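Local coordinates for chemotaxis protein cheA (Thermotoga maritima, PDB 1TQG) that is a chemotaxis histidine kinase whose phosphotransfer (Hpt) domain probably relays a phosphoryl group to response regulators, at residues L7-F10 with V11-K15; D34-L37 with I38-A41. All blocks are in the same frame, centred on the assembly; numbering follows the deposited sequence.

Interaction 1: residues L7-F10 with V11-K15; sequences LGVF and VDETK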
# COMPACT_ATOMS: atom_id res chain seq x y z
N LEU A 7 3.83 -17.13 -7.21
CA LEU A 7 2.90 -16.05 -7.53
C LEU A 7 1.65 -16.13 -6.69
O LEU A 7 1.15 -15.11 -6.19
CB LEU A 7 2.52 -16.10 -9.02
CG LEU A 7 3.55 -15.62 -10.03
CD1 LEU A 7 2.97 -15.80 -11.44
CD2 LEU A 7 3.94 -14.19 -9.83
N GLY A 8 1.16 -17.33 -6.46
CA GLY A 8 -0.00 -17.48 -5.58
C GLY A 8 0.28 -17.02 -4.17
O GLY A 8 -0.54 -16.36 -3.51
N VAL A 9 1.47 -17.34 -3.68
CA VAL A 9 1.88 -16.90 -2.34
C VAL A 9 1.99 -15.36 -2.30
O VAL A 9 1.51 -14.70 -1.37
CB VAL A 9 3.18 -17.55 -1.90
CG1 VAL A 9 3.69 -16.93 -0.60
CG2 VAL A 9 3.02 -19.06 -1.75
N PHE A 10 2.65 -14.78 -3.29
CA PHE A 10 2.75 -13.37 -3.43
C PHE A 10 1.36 -12.68 -3.40
O PHE A 10 1.19 -11.68 -2.67
CB PHE A 10 3.48 -13.01 -4.73
CG PHE A 10 3.55 -11.54 -5.03
CD1 PHE A 10 4.56 -10.78 -4.50
CD2 PHE A 10 2.67 -10.96 -5.87
CE1 PHE A 10 4.64 -9.42 -4.80
CE2 PHE A 10 2.68 -9.58 -6.10
CZ PHE A 10 3.70 -8.82 -5.57
N VAL A 11 0.44 -13.20 -4.18
CA VAL A 11 -0.91 -12.55 -4.20
C VAL A 11 -1.57 -12.68 -2.84
O VAL A 11 -2.14 -11.71 -2.34
CB VAL A 11 -1.73 -13.18 -5.36
CG1 VAL A 11 -3.17 -12.67 -5.27
CG2 VAL A 11 -1.18 -12.83 -6.71
N ASP A 12 -1.46 -13.85 -2.19
CA ASP A 12 -2.09 -14.03 -0.88
C ASP A 12 -1.49 -13.07 0.14
O ASP A 12 -2.19 -12.44 0.97
CB ASP A 12 -1.90 -15.49 -0.46
CG ASP A 12 -2.45 -15.87 0.86
OD1 ASP A 12 -3.66 -15.73 1.10
OD2 ASP A 12 -1.70 -16.28 1.78
N GLU A 13 -0.18 -12.96 0.14
CA GLU A 13 0.48 -12.06 1.09
C GLU A 13 0.12 -10.62 0.82
O GLU A 13 -0.17 -9.81 1.72
CB GLU A 13 1.99 -12.27 1.07
CG GLU A 13 2.37 -13.66 1.59
CD GLU A 13 2.77 -13.60 3.05
OE1 GLU A 13 2.76 -14.72 3.62
OE2 GLU A 13 3.12 -12.57 3.70
N THR A 14 0.17 -10.20 -0.44
CA THR A 14 -0.17 -8.83 -0.81
C THR A 14 -1.59 -8.50 -0.41
O THR A 14 -1.83 -7.37 0.07
CB THR A 14 -0.09 -8.73 -2.36
OG1 THR A 14 1.27 -8.83 -2.83
CG2 THR A 14 -0.60 -7.37 -2.87
N LYS A 15 -2.54 -9.41 -0.57
CA LYS A 15 -3.90 -9.15 -0.11
C LYS A 15 -3.99 -8.91 1.38
O LYS A 15 -4.83 -8.09 1.76
CB LYS A 15 -4.80 -10.28 -0.57
CG LYS A 15 -5.03 -10.22 -2.05
CD LYS A 15 -6.03 -11.28 -2.54
CE LYS A 15 -6.47 -10.90 -3.93
NZ LYS A 15 -7.65 -10.01 -4.07

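Interaction 2: residues D34-L37 with I38-A41; sequences DMEL and INEA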
# COMPACT_ATOMS: atom_id res chain seq x y z
N ASP A 34 -3.54 11.31 13.50
CA ASP A 34 -2.96 10.22 14.29
C ASP A 34 -1.74 9.65 13.59
O ASP A 34 -1.79 8.92 12.63
CB ASP A 34 -3.96 9.11 14.52
CG ASP A 34 -3.48 8.06 15.51
OD1 ASP A 34 -2.26 7.89 15.69
OD2 ASP A 34 -4.39 7.40 16.14
N MET A 35 -0.59 9.99 14.13
CA MET A 35 0.71 9.61 13.55
C MET A 35 0.95 8.11 13.58
O MET A 35 1.71 7.58 12.77
CB MET A 35 1.83 10.33 14.32
CG MET A 35 2.00 11.75 13.96
SD MET A 35 2.68 11.93 12.31
CE MET A 35 2.30 13.64 11.97
N GLU A 36 0.33 7.41 14.56
CA GLU A 36 0.53 5.97 14.56
C GLU A 36 -0.16 5.35 13.33
O GLU A 36 0.32 4.41 12.75
CB GLU A 36 0.06 5.38 15.88
CG GLU A 36 0.38 3.88 16.01
CD GLU A 36 1.74 3.40 15.57
OE1 GLU A 36 2.73 4.16 15.69
OE2 GLU A 36 1.92 2.24 15.10
N LEU A 37 -1.36 5.78 13.07
CA LEU A 37 -2.06 5.29 11.92
C LEU A 37 -1.36 5.67 10.62
O LEU A 37 -1.29 4.85 9.69
CB LEU A 37 -3.48 5.77 11.90
CG LEU A 37 -4.37 5.34 13.08
CD1 LEU A 37 -5.68 6.08 13.04
CD2 LEU A 37 -4.49 3.84 13.12
N ILE A 38 -0.83 6.89 10.56
CA ILE A 38 -0.01 7.26 9.38
C ILE A 38 1.14 6.29 9.24
O ILE A 38 1.43 5.83 8.12
CB ILE A 38 0.44 8.73 9.44
CG1 ILE A 38 -0.78 9.67 9.47
CG2 ILE A 38 1.43 9.05 8.35
CD1 ILE A 38 -0.37 11.08 9.76
N ASN A 39 1.83 6.01 10.32
CA ASN A 39 2.92 5.08 10.32
C ASN A 39 2.48 3.65 9.90
O ASN A 39 3.19 3.00 9.12
CB ASN A 39 3.61 5.00 11.67
CG ASN A 39 4.30 6.30 12.02
OD1 ASN A 39 4.80 7.03 11.21
ND2 ASN A 39 4.43 6.54 13.29
N GLU A 40 1.34 3.20 10.34
CA GLU A 40 0.82 1.91 9.93
C GLU A 40 0.66 1.80 8.42
O GLU A 40 0.97 0.79 7.80
CB GLU A 40 -0.56 1.65 10.52
CG GLU A 40 -0.65 1.31 11.95
CD GLU A 40 -2.06 1.01 12.43
OE1 GLU A 40 -3.08 0.74 11.75
OE2 GLU A 40 -2.10 1.08 13.65
N ALA A 41 0.07 2.86 7.89
CA ALA A 41 -0.09 2.87 6.44
C ALA A 41 1.23 2.92 5.72
O ALA A 41 1.39 2.15 4.71
CB ALA A 41 -0.95 4.07 6.07

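Interaction 1: residues L7-F10 with V11-K15
Phe10 and Thr14 meet one helical turn apart, and the Phe10 side chain can be traced outward from its root. Phe10 CB sits 3.1 Å from Val11 N, a contact imposed by the neighbouring peptide. With CG anti to the backbone N (chi1 175°), the ring is carried beside its own carbonyl and reaches Thr14. From CG to CZ, each ring carbon of Phe10 has Thr14 OG1, in the conformer described, within 4.2 Å; the closest is CE2, at 3.6 Å, and the oxygen stands over the centre of one face. Phe10 CD2 also lies 4.4 Å from Val11 CG2, a loose apolar contact. The Thr14 hydroxyl donates to Phe10 O, with OG1 2.9 Å from the carbonyl oxygen and 40° out of its plane. Thr14 N approaches that oxygen from the opposite face, with an N-H...O angle of 165°, so two donors grip one acceptor. This is the i to i+4 pattern of an alpha helix, here helix 3-30 of the four-helix Hpt domain, in which a threonine hydroxyl folds back onto the carbonyl one turn earlier. Phe57 meets the Phe10 ring edge-to-face, while Val11 and Thr14 pack on Val100 of helix 83-103.

Interaction 2: residues D34-L37 with I38-A41
Asp34 OD1 receives two N-H groups of the first turn and so N-caps helix 35-55. The amide of Glu36 comes to it at 2.9 Å between Glu36 N and Asp34 OD1, met on the anti side of the carboxylate, and Leu37 N adds a weak, longer bond. Across the turn, Asp34 O accepts from Ile38 N at 3.1 Å. Beyond the cap, Met35 and Ile38 lie alongside each other, with Met35 SD 4.1 Å from Ile38 CD1. Leu37 and Glu40 also point the same way: CD2 of Leu37 touches both carboxylate oxygens of Glu40, each at 3.7 Å. Glu40 keeps CG anti to its carbonyl carbon (chi1 -74°) and is extended beyond it, which carries OE1 to a hydrogen bond with Thr24. The Glu36 carboxylate, turned 64° against that of Glu40, has its OE2 4.4 Å from Glu40 OE2; in the conformer described, a salt bridge from Glu36 OE2 to Arg43 probably offsets this like-charge proximity. Were Glu40 an alanine, Thr24 OG1 would probably lose this partner and Leu37 CD2 the carboxylate lying against it. Leu37 and Ile38 pack on Leu28 of helix 3-30, and Ile38 and Ala41 on Leu71 of helix 58-75.

Overall arrangement
Interaction 1 precedes interaction 2 along the chain: residues 7-15 lie near the start of helix 3-30, and residues 34-41 span the N-cap and first turns of helix 35-55, the next helix. Their centres are 24 Å apart, on opposite sides of the chain's centre, and their nearest atoms are about 11 Å apart, so neither touches the other. They are linked through shared helices. Side chains of 7-15 pack on Met51 and Met55 in the far part of helix 35-55, while 34-41 packs on Leu21 and Glu27 later in helix 3-30. This reciprocal pairing is the geometry of an antiparallel helical hairpin, and both interactions fall within the one Hpt domain, towards its two ends.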